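Local structure of prephenate dehydratase (Arthrobacter aurescens, 3MWB) at residues A[221-226]-A[247-252]; A[201-206]-A[230-235]; A[257-262]-A[288-293]. The protein probably catalyses the decarboxylating dehydration of prephenate to 3-phenylpyruvate in L-phenylalanine biosynthesis, and binds L-phenylalanine at its ACT domain. One frame throughout, in Å; residues are numbered along the deposited sequence.

Contact 1 of 3, residues A[221-226]-A[247-252]. With PHE (phenylalanine), chain D.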
loop_
_atom_site.group_PDB
_atom_site.type_symbol
_atom_site.label_atom_id
_atom_site.label_comp_id
_atom_site.label_asym_id
_atom_site.label_seq_id
_atom_site.Cartn_x
_atom_site.Cartn_y
_atom_site.Cartn_z
ATOM N N ASP A 221 -3.902 1.522 -7.051
ATOM C CA ASP A 221 -4.141 0.264 -6.363
ATOM C C ASP A 221 -5.409 -0.433 -6.848
ATOM O O ASP A 221 -5.470 -1.654 -6.809
ATOM C CB ASP A 221 -4.201 0.441 -4.838
ATOM C CG ASP A 221 -3.940 -0.862 -4.095
ATOM O OD1 ASP A 221 -2.904 -1.493 -4.361
ATOM O OD2 ASP A 221 -4.768 -1.260 -3.238
ATOM N N GLN A 222 -6.402 0.332 -7.315
ATOM C CA GLN A 222 -7.611 -0.281 -7.870
ATOM C C GLN A 222 -7.257 -1.244 -9.011
ATOM O O GLN A 222 -7.820 -2.332 -9.085
ATOM C CB GLN A 222 -8.623 0.763 -8.331
ATOM C CG GLN A 222 -9.111 1.706 -7.238
ATOM C CD GLN A 222 -9.589 0.980 -5.992
ATOM O OE1 GLN A 222 -10.407 0.066 -6.058
ATOM N NE2 GLN A 222 -9.075 1.401 -4.838
ATOM N N PHE A 223 -6.299 -0.857 -9.857
ATOM C CA PHE A 223 -5.766 -1.722 -10.913
ATOM C C PHE A 223 -4.775 -2.769 -10.378
ATOM O O PHE A 223 -4.921 -3.956 -10.653
ATOM C CB PHE A 223 -5.125 -0.885 -12.027
ATOM C CG PHE A 223 -6.111 -0.024 -12.796
ATOM C CD1 PHE A 223 -7.072 -0.606 -13.607
ATOM C CD2 PHE A 223 -6.060 1.359 -12.712
ATOM C CE1 PHE A 223 -7.993 0.180 -14.315
ATOM C CE2 PHE A 223 -6.966 2.148 -13.406
ATOM C CZ PHE A 223 -7.922 1.565 -14.223
ATOM N N ALA A 224 -3.781 -2.333 -9.600
ATOM C CA ALA A 224 -2.712 -3.232 -9.169
ATOM C C ALA A 224 -3.210 -4.377 -8.281
ATOM O O ALA A 224 -2.795 -5.519 -8.469
ATOM C CB ALA A 224 -1.568 -2.451 -8.488
ATOM N N SER A 225 -4.105 -4.077 -7.333
ATOM C CA SER A 225 -4.652 -5.103 -6.422
ATOM C C SER A 225 -5.541 -6.155 -7.120
ATOM O O SER A 225 -5.850 -7.176 -6.516
ATOM C CB SER A 225 -5.427 -4.452 -5.262
ATOM O OG SER A 225 -6.675 -3.965 -5.701
ATOM N N ARG A 226 -5.949 -5.885 -8.373
ATOM C CA ARG A 226 -6.770 -6.795 -9.154
ATOM C C ARG A 226 -6.024 -7.355 -10.379
ATOM O O ARG A 226 -6.629 -7.853 -11.327
ATOM C CB ARG A 226 -8.069 -6.094 -9.557
ATOM C CG ARG A 226 -9.006 -5.801 -8.345
ATOM C CD ARG A 226 -10.128 -4.906 -8.775
ATOM N NE ARG A 226 -11.038 -4.591 -7.685
ATOM C CZ ARG A 226 -10.967 -3.522 -6.896
ATOM N NH1 ARG A 226 -10.006 -2.624 -7.059
ATOM N NH2 ARG A 226 -11.889 -3.343 -5.943
ATOM N N PHE A 247 -5.938 12.218 -13.790
ATOM C CA PHE A 247 -5.007 11.224 -14.295
ATOM C C PHE A 247 -5.605 10.535 -15.520
ATOM O O PHE A 247 -6.730 10.031 -15.483
ATOM C CB PHE A 247 -4.661 10.220 -13.207
ATOM C CG PHE A 247 -4.218 10.864 -11.925
ATOM C CD1 PHE A 247 -2.947 11.399 -11.818
ATOM C CD2 PHE A 247 -5.086 10.945 -10.829
ATOM C CE1 PHE A 247 -2.529 12.016 -10.615
ATOM C CE2 PHE A 247 -4.678 11.528 -9.616
ATOM C CZ PHE A 247 -3.398 12.086 -9.520
ATOM N N SER A 248 -4.854 10.568 -16.610
ATOM C CA SER A 248 -5.187 9.891 -17.855
ATOM C C SER A 248 -4.461 8.541 -17.865
ATOM O O SER A 248 -3.229 8.469 -17.713
ATOM C CB SER A 248 -4.731 10.756 -19.029
ATOM O OG SER A 248 -5.247 10.310 -20.270
ATOM N N ILE A 249 -5.222 7.464 -18.002
ATOM C CA ILE A 249 -4.673 6.131 -17.723
ATOM C C ILE A 249 -5.122 5.122 -18.783
ATOM O O ILE A 249 -6.311 5.071 -19.139
ATOM C CB ILE A 249 -5.126 5.624 -16.311
ATOM C CG1 ILE A 249 -4.517 6.475 -15.174
ATOM C CG2 ILE A 249 -4.739 4.159 -16.095
ATOM C CD1 ILE A 249 -5.206 6.295 -13.833
ATOM N N ASP A 250 -4.174 4.328 -19.289
ATOM C CA ASP A 250 -4.515 3.150 -20.120
ATOM C C ASP A 250 -4.197 1.899 -19.326
ATOM O O ASP A 250 -3.072 1.761 -18.801
ATOM C CB ASP A 250 -3.722 3.105 -21.446
ATOM C CG ASP A 250 -3.957 4.334 -22.343
ATOM O OD1 ASP A 250 -5.019 5.004 -22.235
ATOM O OD2 ASP A 250 -3.072 4.622 -23.185
ATOM N N ALA A 251 -5.184 1.002 -19.215
ATOM C CA ALA A 251 -5.006 -0.312 -18.574
ATOM C C ALA A 251 -5.112 -1.426 -19.595
ATOM O O ALA A 251 -5.814 -1.272 -20.621
ATOM C CB ALA A 251 -6.049 -0.506 -17.474
ATOM N N ASP A 252 -4.408 -2.532 -19.347
ATOM C CA ASP A 252 -4.580 -3.782 -20.119
ATOM C C ASP A 252 -5.889 -4.428 -19.721
ATOM O O ASP A 252 -6.124 -4.692 -18.530
ATOM C CB ASP A 252 -3.492 -4.793 -19.783
ATOM C CG ASP A 252 -2.126 -4.398 -20.305
ATOM O OD1 ASP A 252 -2.026 -3.394 -21.058
ATOM O OD2 ASP A 252 -1.147 -5.122 -19.979
HETATM N N PHE D . -0.203 14.619 -4.809
HETATM C CA PHE D . -0.841 13.283 -4.922
HETATM C C PHE D . 0.127 12.126 -4.676
HETATM O O PHE D . 1.298 12.324 -4.372
HETATM C CB PHE D . -1.581 13.132 -6.266
HETATM C CG PHE D . -0.723 13.344 -7.502
HETATM C CD1 PHE D . 0.153 12.348 -7.952
HETATM C CD2 PHE D . -0.838 14.518 -8.247
HETATM C CE1 PHE D . 0.916 12.523 -9.111
HETATM C CE2 PHE D . -0.074 14.701 -9.432
HETATM C CZ PHE D . 0.808 13.712 -9.843
HETATM O OXT PHE D . -0.235 10.945 -4.771
#

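Contact 2 of 3, residues A[201-206]-A[230-235]. With PHE (phenylalanine), chain C; PHE (phenylalanine), chain D.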
loop_
_atom_site.group_PDB
_atom_site.type_symbol
_atom_site.label_atom_id
_atom_site.label_comp_id
_atom_site.label_asym_id
_atom_site.label_seq_id
_atom_site.Cartn_x
_atom_site.Cartn_y
_atom_site.Cartn_z
ATOM N N LYS A 201 -7.351 -2.844 -24.560
ATOM C CA LYS A 201 -6.923 -1.739 -23.743
ATOM C C LYS A 201 -8.175 -1.047 -23.200
ATOM O O LYS A 201 -9.200 -0.968 -23.885
ATOM C CB LYS A 201 -6.121 -0.781 -24.627
ATOM C CG LYS A 201 -5.170 0.132 -23.904
ATOM C CD LYS A 201 -4.240 0.885 -24.898
ATOM C CE LYS A 201 -2.912 0.183 -25.184
ATOM N NZ LYS A 201 -2.106 1.015 -26.131
ATOM N N THR A 202 -8.099 -0.554 -21.968
ATOM C CA THR A 202 -9.168 0.254 -21.409
ATOM C C THR A 202 -8.583 1.571 -20.937
ATOM O O THR A 202 -7.570 1.591 -20.231
ATOM C CB THR A 202 -9.951 -0.489 -20.281
ATOM O OG1 THR A 202 -10.629 -1.632 -20.827
ATOM C CG2 THR A 202 -11.017 0.424 -19.601
ATOM N N THR A 203 -9.230 2.669 -21.324
ATOM C CA THR A 203 -8.786 4.017 -20.969
ATOM C C THR A 203 -9.805 4.704 -20.054
ATOM O O THR A 203 -11.027 4.628 -20.281
ATOM C CB THR A 203 -8.517 4.891 -22.249
ATOM O OG1 THR A 203 -7.567 4.240 -23.107
ATOM C CG2 THR A 203 -7.957 6.279 -21.887
ATOM N N VAL A 204 -9.292 5.387 -19.037
ATOM C CA VAL A 204 -10.101 6.175 -18.115
ATOM C C VAL A 204 -9.442 7.513 -17.781
ATOM O O VAL A 204 -8.224 7.672 -17.887
ATOM C CB VAL A 204 -10.367 5.445 -16.776
ATOM C CG1 VAL A 204 -11.283 4.281 -16.976
ATOM C CG2 VAL A 204 -9.040 5.024 -16.076
ATOM N N VAL A 205 -10.263 8.474 -17.364
ATOM C CA VAL A 205 -9.736 9.723 -16.846
ATOM C C VAL A 205 -10.264 9.863 -15.440
ATOM O O VAL A 205 -11.484 9.851 -15.238
ATOM C CB VAL A 205 -10.155 10.947 -17.715
ATOM C CG1 VAL A 205 -9.819 12.284 -16.964
ATOM C CG2 VAL A 205 -9.479 10.884 -19.083
ATOM N N VAL A 206 -9.356 9.955 -14.469
ATOM C CA VAL A 206 -9.741 9.977 -13.050
ATOM C C VAL A 206 -9.379 11.321 -12.420
ATOM O O VAL A 206 -8.193 11.653 -12.276
ATOM C CB VAL A 206 -9.100 8.800 -12.237
ATOM C CG1 VAL A 206 -9.669 8.720 -10.809
ATOM C CG2 VAL A 206 -9.267 7.455 -13.005
ATOM N N LEU A 230 -0.851 -1.602 -16.221
ATOM C CA LEU A 230 -1.011 -0.320 -16.906
ATOM C C LEU A 230 0.029 -0.095 -18.004
ATOM O O LEU A 230 1.180 -0.550 -17.893
ATOM C CB LEU A 230 -0.993 0.846 -15.916
ATOM C CG LEU A 230 -1.946 0.752 -14.725
ATOM C CD1 LEU A 230 -1.702 1.964 -13.801
ATOM C CD2 LEU A 230 -3.432 0.664 -15.160
ATOM N N SER A 231 -0.368 0.623 -19.052
ATOM C CA SER A 231 0.561 0.947 -20.136
ATOM C C SER A 231 0.765 2.456 -20.303
ATOM O O SER A 231 1.646 2.887 -21.060
ATOM C CB SER A 231 0.079 0.327 -21.445
ATOM O OG SER A 231 -1.205 0.836 -21.754
ATOM N N ARG A 232 -0.066 3.262 -19.624
ATOM C CA ARG A 232 0.073 4.709 -19.681
ATOM C C ARG A 232 -0.533 5.368 -18.466
ATOM O O ARG A 232 -1.635 5.024 -18.043
ATOM C CB ARG A 232 -0.559 5.297 -20.951
ATOM C CG ARG A 232 -0.262 6.808 -21.164
ATOM C CD ARG A 232 -0.925 7.335 -22.446
ATOM N NE ARG A 232 -2.370 7.150 -22.335
ATOM C CZ ARG A 232 -3.208 8.044 -21.821
ATOM N NH1 ARG A 232 -2.756 9.226 -21.409
ATOM N NH2 ARG A 232 -4.499 7.756 -21.713
ATOM N N ILE A 233 0.226 6.287 -17.869
ATOM C CA ILE A 233 -0.360 7.251 -16.923
ATOM C C ILE A 233 0.221 8.654 -17.135
ATOM O O ILE A 233 1.422 8.800 -17.388
ATOM C CB ILE A 233 -0.178 6.827 -15.470
ATOM C CG1 ILE A 233 -0.693 7.940 -14.531
ATOM C CG2 ILE A 233 1.292 6.461 -15.197
ATOM C CD1 ILE A 233 -0.585 7.624 -13.128
ATOM N N GLU A 234 -0.648 9.667 -17.072
ATOM C CA GLU A 234 -0.248 11.065 -17.151
ATOM C C GLU A 234 -1.157 11.909 -16.243
ATOM O O GLU A 234 -2.389 11.864 -16.333
ATOM C CB GLU A 234 -0.285 11.593 -18.602
ATOM C CG GLU A 234 0.281 10.616 -19.642
ATOM C CD GLU A 234 0.282 11.141 -21.065
ATOM O OE1 GLU A 234 0.942 12.174 -21.324
ATOM O OE2 GLU A 234 -0.352 10.506 -21.933
ATOM N N SER A 235 -0.539 12.658 -15.340
ATOM C CA SER A 235 -1.253 13.678 -14.599
ATOM C C SER A 235 -1.332 14.986 -15.405
ATOM O O SER A 235 -0.424 15.330 -16.168
ATOM C CB SER A 235 -0.585 13.901 -13.241
ATOM O OG SER A 235 0.756 14.336 -13.423
HETATM N N PHE C . 2.657 -1.845 -16.104
HETATM C CA PHE C . 3.243 -1.408 -14.779
HETATM C C PHE C . 2.143 -1.182 -13.755
HETATM O O PHE C . 2.411 -0.674 -12.632
HETATM C CB PHE C . 4.134 -0.138 -14.917
HETATM C CG PHE C . 3.481 1.017 -15.665
HETATM C CD1 PHE C . 2.490 1.810 -15.052
HETATM C CD2 PHE C . 3.877 1.319 -16.985
HETATM C CE1 PHE C . 1.885 2.865 -15.735
HETATM C CE2 PHE C . 3.285 2.386 -17.685
HETATM C CZ PHE C . 2.280 3.166 -17.049
HETATM O OXT PHE C . 0.960 -1.457 -14.064
HETATM N N PHE D . -0.203 14.619 -4.809
HETATM C CA PHE D . -0.841 13.283 -4.922
HETATM C C PHE D . 0.127 12.126 -4.676
HETATM O O PHE D . 1.298 12.324 -4.372
HETATM C CB PHE D . -1.581 13.132 -6.266
HETATM C CG PHE D . -0.723 13.344 -7.502
HETATM C CD1 PHE D . 0.153 12.348 -7.952
HETATM C CD2 PHE D . -0.838 14.518 -8.247
HETATM C CE1 PHE D . 0.916 12.523 -9.111
HETATM C CE2 PHE D . -0.074 14.701 -9.432
HETATM C CZ PHE D . 0.808 13.712 -9.843
HETATM O OXT PHE D . -0.235 10.945 -4.771
HETATM O O HOH W 1 -1.309 2.729 -23.871
#

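Contact 3 of 3, residues A[257-262]-A[288-293]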
loop_
_atom_site.group_PDB
_atom_site.type_symbol
_atom_site.label_atom_id
_atom_site.label_comp_id
_atom_site.label_asym_id
_atom_site.label_seq_id
_atom_site.Cartn_x
_atom_site.Cartn_y
_atom_site.Cartn_z
ATOM N N ASP A 257 -14.138 -7.894 -18.611
ATOM C CA ASP A 257 -13.288 -8.733 -17.763
ATOM C C ASP A 257 -13.598 -8.404 -16.305
ATOM O O ASP A 257 -13.648 -7.229 -15.929
ATOM C CB ASP A 257 -11.821 -8.452 -18.029
ATOM C CG ASP A 257 -11.421 -8.737 -19.469
ATOM O OD1 ASP A 257 -12.006 -9.640 -20.093
ATOM O OD2 ASP A 257 -10.530 -8.048 -19.972
ATOM N N SER A 258 -13.792 -9.437 -15.489
ATOM C CA SER A 258 -14.264 -9.232 -14.115
ATOM C C SER A 258 -13.312 -8.345 -13.311
ATOM O O SER A 258 -13.771 -7.504 -12.539
ATOM C CB SER A 258 -14.484 -10.564 -13.405
ATOM O OG SER A 258 -15.475 -11.340 -14.060
ATOM N N ARG A 259 -12.001 -8.515 -13.507
ATOM C CA ARG A 259 -11.025 -7.736 -12.738
ATOM C C ARG A 259 -11.066 -6.259 -13.139
ATOM O O ARG A 259 -10.768 -5.396 -12.340
ATOM C CB ARG A 259 -9.589 -8.292 -12.889
ATOM C CG ARG A 259 -9.066 -8.213 -14.319
ATOM C CD ARG A 259 -7.776 -9.041 -14.534
ATOM N NE ARG A 259 -7.288 -8.849 -15.909
ATOM C CZ ARG A 259 -7.789 -9.449 -16.992
ATOM N NH1 ARG A 259 -8.786 -10.322 -16.889
ATOM N NH2 ARG A 259 -7.273 -9.193 -18.200
ATOM N N VAL A 260 -11.465 -5.987 -14.379
ATOM C CA VAL A 260 -11.486 -4.629 -14.886
ATOM C C VAL A 260 -12.755 -3.925 -14.434
ATOM O O VAL A 260 -12.688 -2.793 -13.979
ATOM C CB VAL A 260 -11.329 -4.574 -16.428
ATOM C CG1 VAL A 260 -11.413 -3.117 -16.932
ATOM C CG2 VAL A 260 -9.986 -5.235 -16.878
ATOM N N ALA A 261 -13.906 -4.585 -14.593
ATOM C CA ALA A 261 -15.161 -4.065 -14.079
ATOM C C ALA A 261 -15.024 -3.783 -12.596
ATOM O O ALA A 261 -15.498 -2.747 -12.118
ATOM C CB ALA A 261 -16.341 -5.040 -14.338
ATOM N N ASP A 262 -14.408 -4.707 -11.871
ATOM C CA ASP A 262 -14.212 -4.517 -10.443
ATOM C C ASP A 262 -13.345 -3.290 -10.146
ATOM O O ASP A 262 -13.706 -2.472 -9.301
ATOM C CB ASP A 262 -13.639 -5.773 -9.789
ATOM C CG ASP A 262 -14.045 -5.901 -8.337
ATOM O OD1 ASP A 262 -15.275 -5.961 -8.075
ATOM O OD2 ASP A 262 -13.139 -5.954 -7.462
ATOM N N ALA A 288 -3.478 -9.588 -22.780
ATOM C CA ALA A 288 -3.285 -9.381 -21.344
ATOM C C ALA A 288 -2.730 -10.645 -20.714
ATOM O O ALA A 288 -3.180 -11.750 -21.031
ATOM C CB ALA A 288 -4.608 -9.039 -20.673
ATOM N N VAL A 289 -1.762 -10.496 -19.810
ATOM C CA VAL A 289 -1.391 -11.624 -18.958
ATOM C C VAL A 289 -2.300 -11.616 -17.715
ATOM O O VAL A 289 -2.324 -10.626 -16.976
ATOM C CB VAL A 289 0.100 -11.557 -18.556
ATOM C CG1 VAL A 289 0.393 -12.555 -17.431
ATOM C CG2 VAL A 289 0.986 -11.806 -19.774
ATOM N N VAL A 290 -3.070 -12.687 -17.499
ATOM C CA VAL A 290 -3.992 -12.733 -16.361
ATOM C C VAL A 290 -3.287 -13.319 -15.148
ATOM O O VAL A 290 -2.883 -14.475 -15.160
ATOM C CB VAL A 290 -5.277 -13.506 -16.692
ATOM C CG1 VAL A 290 -6.261 -13.467 -15.523
ATOM C CG2 VAL A 290 -5.919 -12.894 -17.916
ATOM N N ALA A 291 -3.123 -12.489 -14.114
ATOM C CA ALA A 291 -2.337 -12.865 -12.954
ATOM C C ALA A 291 -3.095 -13.951 -12.193
ATOM O O ALA A 291 -4.319 -14.148 -12.428
ATOM C CB ALA A 291 -2.062 -11.623 -12.047
ATOM N N PRO A 292 -2.380 -14.679 -11.304
ATOM C CA PRO A 292 -3.051 -15.623 -10.408
ATOM C C PRO A 292 -4.148 -14.925 -9.621
ATOM O O PRO A 292 -3.996 -13.741 -9.245
ATOM C CB PRO A 292 -1.941 -16.023 -9.434
ATOM C CG PRO A 292 -0.701 -15.920 -10.252
ATOM C CD PRO A 292 -0.910 -14.732 -11.144
ATOM N N HIS A 293 -5.234 -15.650 -9.375
ATOM C CA HIS A 293 -6.275 -15.169 -8.466
ATOM C C HIS A 293 -7.131 -14.084 -9.116
ATOM O O HIS A 293 -8.001 -13.533 -8.458
ATOM C CB HIS A 293 -5.684 -14.553 -7.171
ATOM C CG HIS A 293 -4.571 -15.330 -6.538
ATOM N ND1 HIS A 293 -3.462 -14.715 -5.989
ATOM C CD2 HIS A 293 -4.418 -16.656 -6.297
ATOM C CE1 HIS A 293 -2.664 -15.627 -5.464
ATOM N NE2 HIS A 293 -3.220 -16.814 -5.638
#

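Contact 1 of 3, residues A[221-226]-A[247-252]
Part of the helix-on-sheet layer of the ACT domain is formed here, with Phe223 of helix 215-224 laid against Ile249 and Ala251 of strand 245-252. One carbon of its ring, CE1, comes within 3.8 Å of Ala251 CB, while CE2 on the other side of the ring lies 4.0 Å from Ile249 CG2, so the ring spans two residues that alternate along the strand. Its CG stands anti to the carbonyl carbon (chi1 -66°), which carries the ring off the helix toward the sheet. Ala263 and Leu267 of helix 258-270 also pack on it. At the far end of the strand, Phe247 enters the phenylalanine pocket: its edge, through CZ, comes over the ring of the chain D ligand at CG, 3.6 Å away, with the two rings nearly perpendicular. With an alanine in place of Phe247, the ligand ring would probably lose the edge that rests on it, leaving a gap in the pocket. Within residues 221-226, Arg226 NH1 donates to both Gln222 O (3.0 Å) and Gln222 OE1 (2.9 Å), the first in the plane of the backbone carbonyl, on a lone pair; the second well above the plane of the side-chain amide. Helix and strand are thus joined purely by apolar side chains, whereas the bonds of Ser225 OG and Arg226 NH1 stay within residues 221-226 and Arg226 NE turns to Asp262.

Contact 2 of 3, residues A[201-206]-A[230-235]
The guanidinium group of Arg232 meets Thr203 at its edge: Thr203 CG2 lies close to the guanidinium plane, 3.8 Å from Arg232 NH2. Glu234 occupies another part of the same rim, where Arg232 NH1 donates to Glu234 OE2 at 2.8 Å in a salt bridge, approaching the carboxylate on its anti side and 28° out of its plane. The arginine leaves the backbone with CG anti to N (chi1 -172°) and bends at chi3 (60°), which swings the group across toward strand 200-207. There NE also pairs with Asp250 OD2 and NH1 with Ser248 OG, both on the intervening strand 245-252. Gripped by Glu234, Asp250 and Ser248, the buried cation probably has its rotation fixed. Thr203 OG1, hydrogen-bonded to Asp250 OD1 and to Tyr280 OH, is a second-shell residue that helps position the aspartate. Farther along, Lys201 CE passes 3.9 Å from Ser231 OG, and a water bridges the two side chains, 2.9 Å from Lys201 NZ and 2.8 Å from Ser231 OG. The lysine ammonium is also paired with Glu85. On the ligand side, Leu230 N and Leu230 O both bond the phenylalanine of chain C, N donating to its carboxylate and O accepting from its amino nitrogen. Ser231 and Arg232 both face Asp250, a classic beta bulge in strand 230-237, the outermost of this chain's antiparallel ACT sheet; Ile233 and Ser235 of that strand make backbone hydrogen bonds to the third subunit, so that the phenylalanine sites form between paired ACT domains.

Contact 3 of 3, residues A[257-262]-A[288-293]
Arg259 reaches Ala288 and Val290 through an unusual start and a straight finish: CG sits between the backbone N and the carbonyl carbon (chi1 63°), after which the chain runs extended to NE. Val290 in turn holds CG2 anti to its carbonyl carbon, and this methyl lies over one face of the guanidinium, 3.7 Å above the plane and displaced toward the rim. Ala288 CB instead comes in at the edge, 3.6 Å from Arg259 NH2. No hydrogen bond crosses between the two segments. Arg259 belongs to the first turn of helix 258-270, the second helix of the ACT domain, while residues 288-293 are part of the irregular connection from the sheet to the C-terminal helix 296-311. Phe299 of that last helix also packs on Arg259. Asp257 OD2 pairs with the guanidinium only at a long 3.9 Å from Arg259 NH2, well out of its plane, an ion pair without a directed N-H. Asp257 holds the N-cap position without capping through its side chain; its OD2 accepts from His254 N, and Ser258 N is bonded instead by Asp296 OD1.

Contacts 1 and 2 lie in one ACT sheet, their centres about 7 Å apart, and strand 245-252 of contact 1 runs between the two strands of contact 2. They are joined by the salt bridge of Asp250 OD2 with Arg232 NE (2.8 Å) and a probable hydrogen bond of Ala251 N with Thr202 O (2.7 Å). Both touch the phenylalanine of chain D, which is held jointly with the third subunit. Contact 3 is farther from the ligands, its centre about 11 Å from that of contact 1 and about 16 Å from that of contact 2. Arg226 NE and Asp262 OD2, 2.5 Å apart, form a salt bridge linking the segment that follows on from helix 215-224 to helix 258-270.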